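Local coordinates for uncharacterized protein TCIL3000_10_9440 (Trypanosoma congolense, PDB 5KMX), which is of unknown function but, as the bilobed ectodomain of an insect-stage trypanosome membrane surface antigen, has been put forward as a putative sensor, at residues 40-45 with 54-59; 79-84 with 168-173; 99-104 with 138-143; 154-159 with 189-194. All blocks are in the same frame, centred on the assembly; numbering follows the deposited sequence.

Interaction 1 of 4, residues 40-45 with 54-59; sequences VRRRTL and PTVYTE
R41 and R43 each form a hydrogen-bonded pair with the facing strand, R41 with Y57 and R43 with T55. Each pair is closed by two backbone bonds: R41 N to Y57 O measures 2.6 Å and its return, Y57 N to R41 O, a longer 3.2 Å, whereas both R43–T55 bonds are under 3 Å. Together with the non-hydrogen-bonded pairs V40–T58, R42–V56 and T44–P54, this ladder defines the antiparallel beta hairpin of strands 36-45 and 53-63.

Charge acts at one end, where R41 NH1 lies 3.0 Å from E59 OE1. The oxygen sits over the guanidinium face, so no N-H is directed at it and the bridge is electrostatic; N199 binds OE2 of the same carboxylate.

The aromatic contacts centre on Y57. Its first torsion (61°) holds the ring over the R41 side of the pair, where R41 CB meets one face as a CH-pi contact, 4.2 Å from the centroid. The R43 guanidinium, turned 88° to the ring, has Y57 OH over its face, too poorly angled for a hydrogen bond. R201 adds a cation-pi contact to this ring.

Apolar contacts carry the face of V40, R42 and V56: V40 CG1 meets V56 CG1 at 3.7 Å, and the aliphatic R42 CG meets V56 CG2. T55 turns its methyl toward R43 O, while its hydroxyl bonds D207.

Interaction 2 of 4, residues 79-84 with 168-173; sequences INTVQP and GMYRES
Y170 offers both its backbone N and its backbone O to T81 and Q83, which lie on either side of V82. Y170 N donates to T81 O at 2.7 Å, although with a bent N-H...O angle of 139°; Q83 N donates to Y170 O at 2.8 Å and is almost straight at 172°, yet it reaches that carbonyl from above its plane. These two bonds flank V82, the residue facing Y170, and make a single bridge between the backbones. A water also joins Q83 O to E172 N, but its 2.4 Å separation from Q83 O is too short to be trusted in detail.

A weaker polar contact follows, in which M169 CA brings its hydrogen to T81 O.

Packing is lighter. The Q83 chain runs extended beyond CG, which carries its amide out to both M169 and R171: the M169 terminal methyl, CE, makes a close, non-bonded approach to Q83 OE1 at 3.1 Å, whereas NE2 rests near R171 CB at 3.9 Å. The guanidinium of R171 leads elsewhere, to a salt bridge with D174. V82 CG2 touches Y170 CB at 4.0 Å, and the T81 side chain lies alongside the Y170 ring, pointing the same way, with T81 O near the ring edge. W29 meets that ring edge-to-face and also touches T81 and V82. The T81–V82 end of the contact belongs to a type II beta turn, I79 to V82, closed by V82 N to I79 O; it links strands 72-79 and 85-100 and is tied here to the edge of strand 169-172.

Interaction 3 of 4, residues 99-104 with 138-143; sequences YTCSSS and SKCRLG. With SO4 (sulfate ion), chain F.
C101 presents its backbone carbonyl to G143, whose N donates a short (2.5 Å), nearly straight hydrogen bond lying in the carbonyl plane. The same oxygen receives a CA-H contact from L142, and L142 CD1 reaches past it to lie 3.8 Å from S103 N. On the side-chain side of C101, CB packs against C140 SG at 3.7 Å and comes close to R141 O.

C140 SG also meets Y99. It approaches the ring at its edge, 3.7 Å from CE2 and 79° off the ring normal seen from the centroid, which makes this a sulfur-aromatic contact rather than a face stack. With SG anti to the backbone N (-171°), C140 carries its sulfur to where it touches both Y99 and C101.

Both sulfurs are fixed by disulfides, C101 to C115 and C140 to C146. Farther out, the R141 guanidinium binds a sulfate, probably from the crystallisation liquor: NH1 (2.7 Å) and NH2 (3.0 Å) both donate to sulfate O2, with E144 as a second partner of NH1. The contact joins the end of strand 85-100 to the loop between strands 132-135 and 145-165, while helix 116-128 packs H119 and F122 on the Y99 ring.

Interaction 4 of 4, residues 154-159 with 189-194; sequences YLATLY and GYEPRQ
The Y190 ring has L155 CD1 over one face, 4.1 Å from the centroid and 23° off the normal, a CH-pi contact; the backbone N of Y154 lies at its edge. The Y154 ring is met differently. E191 O and P192 O approach its edge near the ring plane, P192 O at 3.1 Å from CE1. The Q194 side chain crosses that of Y154 at about a right angle, with CB against Y154 CB (3.4 Å), yet the amide and ring planes are nearly parallel, 9° apart. The Y159 ring turns its edge to G189 N.

The backbones pair alongside. Y154 N to E191 O and E191 N to Y154 O are both 2.6 Å, in an antiparallel hydrogen-bonded pair. Beyond L155 the register slips by one residue: G189 O accepts from both A156 N (2.8 Å) and T157 N (3.1 Å), and G189 N returns a bond to T157 O. Two residues facing one identify a classic beta bulge. The extended E191 chain lays its carboxyl carbon against A156 CB.

Strand 189-191 thus pairs with the middle of the long strand 145-165. Strand 85-100 packs T89 and V93 on Y190, and P90 O holds its hydroxyl; L73 of strand 72-79 touches L155, while N199 and R201 of strand 197-204 lie on T157.

Overall arrangement
All four contacts reach one mixed sheet. Interaction 1 closes first along the chain. Interaction 2 then opens; interaction 3 falls wholly between its two segments, and interaction 4 alternates with it, 154-159 preceding 168-173 and 189-194 following. Interactions 1 and 2, with centres about 17 Å apart, touch through T58 CG2 and I79 CD1 (4.3 Å). Interaction 4 lies nearer the chain's centre, about 20 Å from interaction 1 and about 25 Å from interaction 2, centre to centre. Interaction 3 stands apart, its centre about 49 Å from that of interaction 2. Strands 85-100 and 145-165 span this separation, consistent with the bilobed ectodomain.

Interaction 1 of 4, residues 40-45 with 54-59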
loop_
_atom_site.group_PDB
_atom_site.type_symbol
_atom_site.label_atom_id
_atom_site.label_comp_id
_atom_site.label_asym_id
_atom_site.label_seq_id
_atom_site.Cartn_x
_atom_site.Cartn_y
_atom_site.Cartn_z
ATOM N N VAL A 40 16.614 1.624 -8.557
ATOM C CA VAL A 40 15.543 2.355 -9.220
ATOM C C VAL A 40 14.860 1.455 -10.240
ATOM O O VAL A 40 15.522 0.806 -11.051
ATOM C CB VAL A 40 16.064 3.621 -9.920
ATOM C CG1 VAL A 40 14.918 4.362 -10.596
ATOM C CG2 VAL A 40 16.769 4.529 -8.921
ATOM N N ARG A 41 13.532 1.431 -10.194
ATOM C CA ARG A 41 12.739 0.582 -11.075
ATOM C C ARG A 41 11.753 1.404 -11.893
ATOM O O ARG A 41 10.827 2.003 -11.346
ATOM C CB ARG A 41 11.987 -0.474 -10.262
ATOM C CG ARG A 41 12.890 -1.500 -9.597
ATOM C CD ARG A 41 13.361 -2.547 -10.591
ATOM N NE ARG A 41 14.523 -3.283 -10.104
ATOM C CZ ARG A 41 14.471 -4.272 -9.216
ATOM N NH1 ARG A 41 13.309 -4.652 -8.698
ATOM N NH2 ARG A 41 15.587 -4.881 -8.840
ATOM N N ARG A 42 11.967 1.432 -13.204
ATOM C CA ARG A 42 11.039 2.075 -14.123
ATOM C C ARG A 42 10.092 1.023 -14.686
ATOM O O ARG A 42 10.514 0.119 -15.408
ATOM C CB ARG A 42 11.794 2.786 -15.250
ATOM C CG ARG A 42 10.911 3.621 -16.171
ATOM C CD ARG A 42 10.431 2.830 -17.378
ATOM N NE ARG A 42 9.482 3.590 -18.188
ATOM C CZ ARG A 42 8.757 3.070 -19.175
ATOM N NH1 ARG A 42 8.866 1.783 -19.479
ATOM N NH2 ARG A 42 7.918 3.837 -19.857
ATOM N N ARG A 43 8.812 1.143 -14.345
ATOM C CA ARG A 43 7.797 0.207 -14.811
ATOM C C ARG A 43 6.638 0.965 -15.442
ATOM O O ARG A 43 6.607 2.197 -15.414
ATOM C CB ARG A 43 7.303 -0.668 -13.657
ATOM C CG ARG A 43 8.429 -1.320 -12.873
ATOM C CD ARG A 43 8.030 -2.681 -12.326
ATOM N NE ARG A 43 6.951 -2.597 -11.347
ATOM C CZ ARG A 43 6.479 -3.637 -10.664
ATOM N NH1 ARG A 43 6.992 -4.846 -10.849
ATOM N NH2 ARG A 43 5.495 -3.468 -9.793
ATOM N N THR A 44 5.691 0.223 -16.009
ATOM C CA THR A 44 4.560 0.821 -16.708
ATOM C C THR A 44 3.244 0.580 -15.976
ATOM O O THR A 44 3.028 -0.483 -15.396
ATOM C CB THR A 44 4.433 0.276 -18.140
ATOM O OG1 THR A 44 4.352 -1.156 -18.106
ATOM C CG2 THR A 44 5.629 0.698 -18.980
ATOM N N LEU A 45 2.372 1.585 -16.013
ATOM C CA LEU A 45 1.045 1.495 -15.419
ATOM C C LEU A 45 0.012 1.301 -16.526
ATOM O O LEU A 45 -0.216 2.201 -17.335
ATOM C CB LEU A 45 0.738 2.756 -14.606
ATOM C CG LEU A 45 -0.087 2.606 -13.327
ATOM C CD1 LEU A 45 0.662 1.792 -12.284
ATOM C CD2 LEU A 45 -0.443 3.982 -12.778
ATOM N N PRO A 54 4.367 5.747 -17.432
ATOM C CA PRO A 54 5.598 5.485 -16.680
ATOM C C PRO A 54 5.451 5.699 -15.174
ATOM O O PRO A 54 5.077 6.790 -14.749
ATOM C CB PRO A 54 6.579 6.497 -17.268
ATOM C CG PRO A 54 5.719 7.651 -17.651
ATOM C CD PRO A 54 4.405 7.063 -18.098
ATOM N N THR A 55 5.749 4.668 -14.388
ATOM C CA THR A 55 5.804 4.784 -12.934
ATOM C C THR A 55 7.200 4.390 -12.464
ATOM O O THR A 55 7.706 3.329 -12.830
ATOM C CB THR A 55 4.741 3.904 -12.237
ATOM O OG1 THR A 55 5.011 3.845 -10.830
ATOM C CG2 THR A 55 4.731 2.489 -12.807
ATOM N N VAL A 56 7.820 5.251 -11.662
ATOM C CA VAL A 56 9.205 5.048 -11.247
ATOM C C VAL A 56 9.375 5.175 -9.736
ATOM O O VAL A 56 8.864 6.106 -9.112
ATOM C CB VAL A 56 10.145 6.051 -11.945
ATOM C CG1 VAL A 56 11.598 5.763 -11.587
ATOM C CG2 VAL A 56 9.953 5.988 -13.453
ATOM N N TYR A 57 10.113 4.228 -9.166
ATOM C CA TYR A 57 10.394 4.209 -7.739
ATOM C C TYR A 57 11.717 3.498 -7.481
ATOM O O TYR A 57 12.197 2.747 -8.331
ATOM C CB TYR A 57 9.263 3.512 -6.981
ATOM C CG TYR A 57 9.052 2.072 -7.393
ATOM C CD1 TYR A 57 9.800 1.050 -6.824
ATOM C CD2 TYR A 57 8.104 1.732 -8.351
ATOM C CE1 TYR A 57 9.614 -0.267 -7.198
ATOM C CE2 TYR A 57 7.909 0.417 -8.730
ATOM C CZ TYR A 57 8.666 -0.577 -8.150
ATOM O OH TYR A 57 8.477 -1.888 -8.522
ATOM N N THR A 58 12.303 3.743 -6.314
ATOM C CA THR A 58 13.499 3.028 -5.885
ATOM C C THR A 58 13.093 2.038 -4.796
ATOM O O THR A 58 12.198 2.323 -3.998
ATOM C CB THR A 58 14.589 3.993 -5.370
ATOM O OG1 THR A 58 15.802 3.270 -5.127
ATOM C CG2 THR A 58 14.143 4.687 -4.093
ATOM N N GLU A 59 13.739 0.876 -4.767
ATOM C CA GLU A 59 13.300 -0.202 -3.884
ATOM C C GLU A 59 14.428 -1.098 -3.389
ATOM O O GLU A 59 15.555 -1.045 -3.883
ATOM C CB GLU A 59 12.249 -1.064 -4.598
ATOM C CG GLU A 59 12.750 -1.775 -5.858
ATOM C CD GLU A 59 13.570 -3.025 -5.564
ATOM O OE1 GLU A 59 14.538 -3.286 -6.308
ATOM O OE2 GLU A 59 13.246 -3.749 -4.598
#

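Interaction 2 of 4, residues 79-84 with 168-173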
loop_
_atom_site.group_PDB
_atom_site.type_symbol
_atom_site.label_atom_id
_atom_site.label_comp_id
_atom_site.label_asym_id
_atom_site.label_seq_id
_atom_site.Cartn_x
_atom_site.Cartn_y
_atom_site.Cartn_z
ATOM N N ILE A 79 18.428 7.728 0.780
ATOM C CA ILE A 79 18.404 7.788 -0.677
ATOM C C ILE A 79 18.900 9.148 -1.166
ATOM O O ILE A 79 18.558 10.182 -0.590
ATOM C CB ILE A 79 16.982 7.531 -1.218
ATOM C CG1 ILE A 79 16.481 6.151 -0.779
ATOM C CG2 ILE A 79 16.948 7.653 -2.734
ATOM C CD1 ILE A 79 17.326 4.988 -1.276
ATOM N N ASN A 80 19.691 9.143 -2.235
ATOM C CA ASN A 80 20.279 10.368 -2.765
ATOM C C ASN A 80 19.226 11.397 -3.163
ATOM O O ASN A 80 18.185 11.045 -3.715
ATOM C CB ASN A 80 21.166 10.051 -3.970
ATOM C CG ASN A 80 22.218 9.004 -3.660
ATOM O OD1 ASN A 80 22.465 8.101 -4.459
ATOM N ND2 ASN A 80 22.835 9.112 -2.490
ATOM N N THR A 81 19.514 12.665 -2.874
ATOM C CA THR A 81 18.612 13.785 -3.161
ATOM C C THR A 81 17.381 13.801 -2.255
ATOM O O THR A 81 16.561 14.719 -2.330
ATOM C CB THR A 81 18.130 13.784 -4.630
ATOM O OG1 THR A 81 17.290 12.648 -4.875
ATOM C CG2 THR A 81 19.312 13.765 -5.587
ATOM N N VAL A 82 17.250 12.785 -1.405
ATOM C CA VAL A 82 16.140 12.702 -0.462
ATOM C C VAL A 82 16.655 12.905 0.954
ATOM O O VAL A 82 17.506 12.148 1.420
ATOM C CB VAL A 82 15.422 11.341 -0.546
ATOM C CG1 VAL A 82 14.184 11.329 0.340
ATOM C CG2 VAL A 82 15.046 11.022 -1.984
ATOM N N GLN A 83 16.148 13.929 1.633
ATOM C CA GLN A 83 16.512 14.159 3.023
ATOM C C GLN A 83 16.160 12.913 3.827
ATOM O O GLN A 83 14.994 12.517 3.874
ATOM C CB GLN A 83 15.797 15.391 3.578
ATOM C CG GLN A 83 16.245 16.701 2.936
ATOM C CD GLN A 83 15.491 17.918 3.451
ATOM O OE1 GLN A 83 15.621 19.012 2.901
ATOM N NE2 GLN A 83 14.702 17.736 4.510
ATOM N N PRO A 84 17.166 12.288 4.465
ATOM C CA PRO A 84 16.926 10.978 5.078
ATOM C C PRO A 84 15.908 11.022 6.208
ATOM O O PRO A 84 15.716 12.063 6.831
ATOM C CB PRO A 84 18.312 10.578 5.599
ATOM C CG PRO A 84 19.001 11.871 5.849
ATOM C CD PRO A 84 18.526 12.780 4.749
ATOM N N GLY A 168 16.304 20.628 -6.343
ATOM C CA GLY A 168 16.571 19.232 -6.643
ATOM C C GLY A 168 16.632 18.328 -5.426
ATOM O O GLY A 168 17.300 17.293 -5.450
ATOM N N MET A 169 15.936 18.720 -4.364
ATOM C CA MET A 169 15.927 17.961 -3.117
ATOM C C MET A 169 14.535 17.435 -2.797
ATOM O O MET A 169 13.532 18.007 -3.221
ATOM C CB MET A 169 16.423 18.830 -1.963
ATOM C CG MET A 169 17.929 18.999 -1.909
ATOM S SD MET A 169 18.433 20.360 -0.836
ATOM C CE MET A 169 17.346 20.112 0.572
ATOM N N TYR A 170 14.485 16.348 -2.033
ATOM C CA TYR A 170 13.221 15.748 -1.624
ATOM C C TYR A 170 13.186 15.532 -0.117
ATOM O O TYR A 170 14.191 15.687 0.576
ATOM C CB TYR A 170 12.990 14.421 -2.353
ATOM C CG TYR A 170 12.842 14.570 -3.850
ATOM C CD1 TYR A 170 11.599 14.784 -4.427
ATOM C CD2 TYR A 170 13.948 14.501 -4.687
ATOM C CE1 TYR A 170 11.459 14.926 -5.794
ATOM C CE2 TYR A 170 13.817 14.638 -6.056
ATOM C CZ TYR A 170 12.570 14.852 -6.605
ATOM O OH TYR A 170 12.435 14.991 -7.967
ATOM N N ARG A 171 12.009 15.167 0.374
ATOM C CA ARG A 171 11.766 15.001 1.798
ATOM C C ARG A 171 10.487 14.187 1.936
ATOM O O ARG A 171 9.587 14.320 1.106
ATOM C CB ARG A 171 11.660 16.369 2.479
ATOM C CG ARG A 171 11.021 16.378 3.859
ATOM C CD ARG A 171 10.732 17.806 4.296
ATOM N NE ARG A 171 9.508 17.899 5.090
ATOM C CZ ARG A 171 8.686 18.947 5.095
ATOM N NH1 ARG A 171 8.940 20.011 4.342
ATOM N NH2 ARG A 171 7.599 18.929 5.851
ATOM N N GLU A 172 10.401 13.340 2.959
ATOM C CA GLU A 172 9.264 12.431 3.075
ATOM C C GLU A 172 7.959 13.217 3.141
ATOM O O GLU A 172 7.853 14.223 3.845
ATOM C CB GLU A 172 9.405 11.509 4.295
ATOM C CG GLU A 172 9.017 12.105 5.647
ATOM C CD GLU A 172 8.921 11.046 6.735
ATOM O OE1 GLU A 172 9.585 11.204 7.783
ATOM O OE2 GLU A 172 8.179 10.056 6.544
ATOM N N SER A 173 6.976 12.755 2.379
ATOM C CA SER A 173 5.698 13.441 2.272
ATOM C C SER A 173 4.900 13.337 3.563
ATOM O O SER A 173 4.723 12.248 4.108
ATOM C CB SER A 173 4.888 12.867 1.110
ATOM O OG SER A 173 3.592 13.436 1.063
HETATM O O HOH W 1 12.807 13.341 4.434
#

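Interaction 3 of 4, residues 99-104 with 138-143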
loop_
_atom_site.group_PDB
_atom_site.type_symbol
_atom_site.label_atom_id
_atom_site.label_comp_id
_atom_site.label_asym_id
_atom_site.label_seq_id
_atom_site.Cartn_x
_atom_site.Cartn_y
_atom_site.Cartn_z
ATOM N N TYR A 99 -19.763 -8.843 5.573
ATOM C CA TYR A 99 -20.629 -9.672 4.746
ATOM C C TYR A 99 -21.987 -9.005 4.576
ATOM O O TYR A 99 -22.624 -8.618 5.556
ATOM C CB TYR A 99 -20.814 -11.063 5.352
ATOM C CG TYR A 99 -21.723 -11.941 4.525
ATOM C CD1 TYR A 99 -21.213 -12.731 3.505
ATOM C CD2 TYR A 99 -23.094 -11.967 4.751
ATOM C CE1 TYR A 99 -22.038 -13.529 2.741
ATOM C CE2 TYR A 99 -23.927 -12.760 3.990
ATOM C CZ TYR A 99 -23.394 -13.539 2.987
ATOM O OH TYR A 99 -24.220 -14.333 2.227
ATOM N N THR A 100 -22.420 -8.877 3.326
ATOM C CA THR A 100 -23.740 -8.343 3.016
ATOM C C THR A 100 -24.569 -9.392 2.294
ATOM O O THR A 100 -24.127 -9.974 1.303
ATOM C CB THR A 100 -23.654 -7.084 2.143
ATOM O OG1 THR A 100 -22.741 -6.155 2.734
ATOM C CG2 THR A 100 -25.027 -6.433 2.000
ATOM N N CYS A 101 -25.769 -9.634 2.804
ATOM C CA CYS A 101 -26.681 -10.582 2.184
ATOM C C CYS A 101 -27.187 -10.040 0.851
ATOM O O CYS A 101 -28.169 -9.300 0.803
ATOM C CB CYS A 101 -27.856 -10.875 3.113
ATOM S SG CYS A 101 -28.699 -12.444 2.791
ATOM N N SER A 102 -26.510 -10.414 -0.229
ATOM C CA SER A 102 -26.866 -9.933 -1.558
ATOM C C SER A 102 -27.759 -10.933 -2.279
ATOM O O SER A 102 -27.968 -12.047 -1.803
ATOM C CB SER A 102 -25.606 -9.668 -2.381
ATOM O OG SER A 102 -25.939 -9.219 -3.684
ATOM N N SER A 103 -28.278 -10.533 -3.434
ATOM C CA SER A 103 -29.126 -11.409 -4.235
ATOM C C SER A 103 -28.372 -12.665 -4.665
ATOM O O SER A 103 -28.979 -13.664 -5.049
ATOM C CB SER A 103 -29.647 -10.665 -5.466
ATOM O OG SER A 103 -30.360 -9.499 -5.095
ATOM N N SER A 104 -27.046 -12.607 -4.593
ATOM C CA SER A 104 -26.202 -13.738 -4.957
ATOM C C SER A 104 -26.295 -14.848 -3.914
ATOM O O SER A 104 -26.803 -14.636 -2.811
ATOM C CB SER A 104 -24.750 -13.285 -5.117
ATOM O OG SER A 104 -24.672 -12.113 -5.911
ATOM N N SER A 138 -29.466 -10.566 14.266
ATOM C CA SER A 138 -29.975 -11.854 14.722
ATOM C C SER A 138 -30.283 -12.772 13.541
ATOM O O SER A 138 -30.168 -13.994 13.648
ATOM C CB SER A 138 -31.225 -11.660 15.580
ATOM O OG SER A 138 -30.901 -11.063 16.825
ATOM N N LYS A 139 -30.671 -12.173 12.419
ATOM C CA LYS A 139 -30.954 -12.916 11.196
ATOM C C LYS A 139 -30.348 -12.195 9.994
ATOM O O LYS A 139 -30.350 -10.965 9.932
ATOM C CB LYS A 139 -32.462 -13.095 11.012
ATOM C CG LYS A 139 -32.842 -13.931 9.802
ATOM C CD LYS A 139 -34.307 -14.345 9.836
ATOM C CE LYS A 139 -34.548 -15.476 10.827
ATOM N NZ LYS A 139 -35.951 -15.973 10.784
ATOM N N CYS A 140 -29.831 -12.967 9.044
ATOM C CA CYS A 140 -29.161 -12.412 7.873
ATOM C C CYS A 140 -30.154 -12.221 6.726
ATOM O O CYS A 140 -30.363 -13.124 5.915
ATOM C CB CYS A 140 -28.007 -13.328 7.448
ATOM S SG CYS A 140 -26.922 -12.657 6.174
ATOM N N ARG A 141 -30.766 -11.040 6.673
ATOM C CA ARG A 141 -31.778 -10.727 5.666
ATOM C C ARG A 141 -31.157 -10.032 4.460
ATOM O O ARG A 141 -30.086 -9.444 4.567
ATOM C CB ARG A 141 -32.868 -9.836 6.265
ATOM C CG ARG A 141 -33.488 -10.380 7.538
ATOM C CD ARG A 141 -34.366 -9.337 8.200
ATOM N NE ARG A 141 -34.751 -9.728 9.553
ATOM C CZ ARG A 141 -33.958 -9.631 10.615
ATOM N NH1 ARG A 141 -32.723 -9.160 10.492
ATOM N NH2 ARG A 141 -34.399 -10.011 11.806
ATOM N N LEU A 142 -31.845 -10.094 3.322
ATOM C CA LEU A 142 -31.368 -9.479 2.084
ATOM C C LEU A 142 -30.999 -8.009 2.281
ATOM O O LEU A 142 -31.788 -7.224 2.809
ATOM C CB LEU A 142 -32.430 -9.606 0.987
ATOM C CG LEU A 142 -32.195 -8.850 -0.327
ATOM C CD1 LEU A 142 -31.116 -9.524 -1.164
ATOM C CD2 LEU A 142 -33.492 -8.724 -1.110
ATOM N N GLY A 143 -29.795 -7.648 1.848
ATOM C CA GLY A 143 -29.334 -6.275 1.906
ATOM C C GLY A 143 -28.840 -5.867 3.281
ATOM O O GLY A 143 -28.566 -4.691 3.520
HETATM S S SO4 F . -32.059 -7.773 13.842
HETATM O O1 SO4 F . -33.308 -7.857 14.594
HETATM O O2 SO4 F . -31.863 -9.006 13.086
HETATM O O3 SO4 F . -32.125 -6.640 12.922
HETATM O O4 SO4 F . -30.943 -7.584 14.764
#

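Interaction 4 of 4, residues 154-159 with 189-194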
loop_
_atom_site.group_PDB
_atom_site.type_symbol
_atom_site.label_atom_id
_atom_site.label_comp_id
_atom_site.label_asym_id
_atom_site.label_seq_id
_atom_site.Cartn_x
_atom_site.Cartn_y
_atom_site.Cartn_z
ATOM N N TYR A 154 -0.288 -9.445 7.492
ATOM C CA TYR A 154 1.106 -9.177 7.830
ATOM C C TYR A 154 1.868 -8.483 6.706
ATOM O O TYR A 154 1.668 -8.777 5.527
ATOM C CB TYR A 154 1.798 -10.485 8.201
ATOM C CG TYR A 154 0.986 -11.330 9.154
ATOM C CD1 TYR A 154 0.049 -12.240 8.679
ATOM C CD2 TYR A 154 1.145 -11.211 10.526
ATOM C CE1 TYR A 154 -0.700 -13.011 9.543
ATOM C CE2 TYR A 154 0.401 -11.981 11.400
ATOM C CZ TYR A 154 -0.521 -12.878 10.902
ATOM O OH TYR A 154 -1.267 -13.649 11.765
ATOM N N LEU A 155 2.758 -7.572 7.094
ATOM C CA LEU A 155 3.440 -6.685 6.156
ATOM C C LEU A 155 4.305 -7.438 5.147
ATOM O O LEU A 155 5.146 -8.256 5.520
ATOM C CB LEU A 155 4.303 -5.682 6.927
ATOM C CG LEU A 155 4.928 -4.540 6.122
ATOM C CD1 LEU A 155 3.859 -3.597 5.587
ATOM C CD2 LEU A 155 5.937 -3.786 6.978
ATOM N N ALA A 156 4.086 -7.143 3.868
ATOM C CA ALA A 156 4.840 -7.759 2.780
ATOM C C ALA A 156 5.538 -6.695 1.941
ATOM O O ALA A 156 6.714 -6.834 1.602
ATOM C CB ALA A 156 3.919 -8.597 1.907
ATOM N N THR A 157 4.804 -5.636 1.608
ATOM C CA THR A 157 5.334 -4.555 0.784
ATOM C C THR A 157 5.068 -3.197 1.430
ATOM O O THR A 157 3.944 -2.909 1.845
ATOM C CB THR A 157 4.721 -4.578 -0.628
ATOM O OG1 THR A 157 4.861 -5.889 -1.189
ATOM C CG2 THR A 157 5.415 -3.568 -1.528
ATOM N N LEU A 158 6.110 -2.373 1.504
ATOM C CA LEU A 158 6.042 -1.075 2.168
ATOM C C LEU A 158 6.272 0.064 1.178
ATOM O O LEU A 158 7.337 0.155 0.564
ATOM C CB LEU A 158 7.075 -1.003 3.295
ATOM C CG LEU A 158 7.058 0.259 4.160
ATOM C CD1 LEU A 158 5.790 0.322 4.996
ATOM C CD2 LEU A 158 8.293 0.316 5.045
ATOM N N TYR A 159 5.273 0.932 1.035
ATOM C CA TYR A 159 5.357 2.068 0.120
ATOM C C TYR A 159 5.635 3.364 0.876
ATOM O O TYR A 159 4.923 3.704 1.823
ATOM C CB TYR A 159 4.062 2.215 -0.683
ATOM C CG TYR A 159 3.605 0.950 -1.377
ATOM C CD1 TYR A 159 2.995 -0.074 -0.666
ATOM C CD2 TYR A 159 3.765 0.789 -2.746
ATOM C CE1 TYR A 159 2.574 -1.226 -1.293
ATOM C CE2 TYR A 159 3.343 -0.360 -3.383
ATOM C CZ TYR A 159 2.747 -1.364 -2.652
ATOM O OH TYR A 159 2.322 -2.513 -3.279
ATOM N N GLY A 189 0.935 -3.089 1.775
ATOM C CA GLY A 189 0.638 -4.414 1.269
ATOM C C GLY A 189 0.775 -5.453 2.363
ATOM O O GLY A 189 1.886 -5.864 2.699
ATOM N N TYR A 190 -0.359 -5.867 2.924
ATOM C CA TYR A 190 -0.380 -6.875 3.981
ATOM C C TYR A 190 -0.912 -8.206 3.456
ATOM O O TYR A 190 -1.863 -8.233 2.676
ATOM C CB TYR A 190 -1.230 -6.395 5.160
ATOM C CG TYR A 190 -0.539 -5.383 6.046
ATOM C CD1 TYR A 190 -0.571 -4.028 5.748
ATOM C CD2 TYR A 190 0.150 -5.786 7.181
ATOM C CE1 TYR A 190 0.065 -3.103 6.559
ATOM C CE2 TYR A 190 0.785 -4.872 7.994
ATOM C CZ TYR A 190 0.741 -3.531 7.681
ATOM O OH TYR A 190 1.376 -2.617 8.492
ATOM N N GLU A 191 -0.299 -9.305 3.896
ATOM C CA GLU A 191 -0.662 -10.646 3.436
ATOM C C GLU A 191 -1.176 -11.521 4.584
ATOM O O GLU A 191 -0.790 -11.318 5.736
ATOM C CB GLU A 191 0.542 -11.325 2.779
ATOM C CG GLU A 191 0.940 -10.744 1.428
ATOM C CD GLU A 191 2.208 -11.371 0.879
ATOM O OE1 GLU A 191 2.399 -11.341 -0.354
ATOM O OE2 GLU A 191 3.016 -11.887 1.679
ATOM N N PRO A 192 -2.050 -12.499 4.273
ATOM C CA PRO A 192 -2.515 -13.444 5.299
ATOM C C PRO A 192 -1.387 -14.274 5.917
ATOM O O PRO A 192 -1.499 -14.688 7.071
ATOM C CB PRO A 192 -3.489 -14.344 4.531
ATOM C CG PRO A 192 -3.959 -13.509 3.398
ATOM C CD PRO A 192 -2.789 -12.662 3.008
ATOM N N ARG A 193 -0.327 -14.519 5.150
ATOM C CA ARG A 193 0.837 -15.252 5.643
ATOM C C ARG A 193 2.077 -14.362 5.581
ATOM O O ARG A 193 2.453 -13.879 4.514
ATOM C CB ARG A 193 1.056 -16.529 4.830
ATOM C CG ARG A 193 2.045 -17.497 5.464
ATOM C CD ARG A 193 2.330 -18.693 4.567
ATOM N NE ARG A 193 3.206 -19.664 5.222
ATOM C CZ ARG A 193 4.532 -19.576 5.264
ATOM N NH1 ARG A 193 5.159 -18.557 4.688
ATOM N NH2 ARG A 193 5.238 -20.510 5.887
ATOM N N GLN A 194 2.710 -14.149 6.730
ATOM C CA GLN A 194 3.836 -13.225 6.821
ATOM C C GLN A 194 5.086 -13.789 6.143
ATOM O O GLN A 194 5.491 -14.915 6.436
ATOM C CB GLN A 194 4.143 -12.904 8.284
ATOM C CG GLN A 194 5.071 -11.719 8.467
ATOM C CD GLN A 194 5.242 -11.328 9.924
ATOM O OE1 GLN A 194 4.665 -11.946 10.821
ATOM N NE2 GLN A 194 6.040 -10.297 10.168
#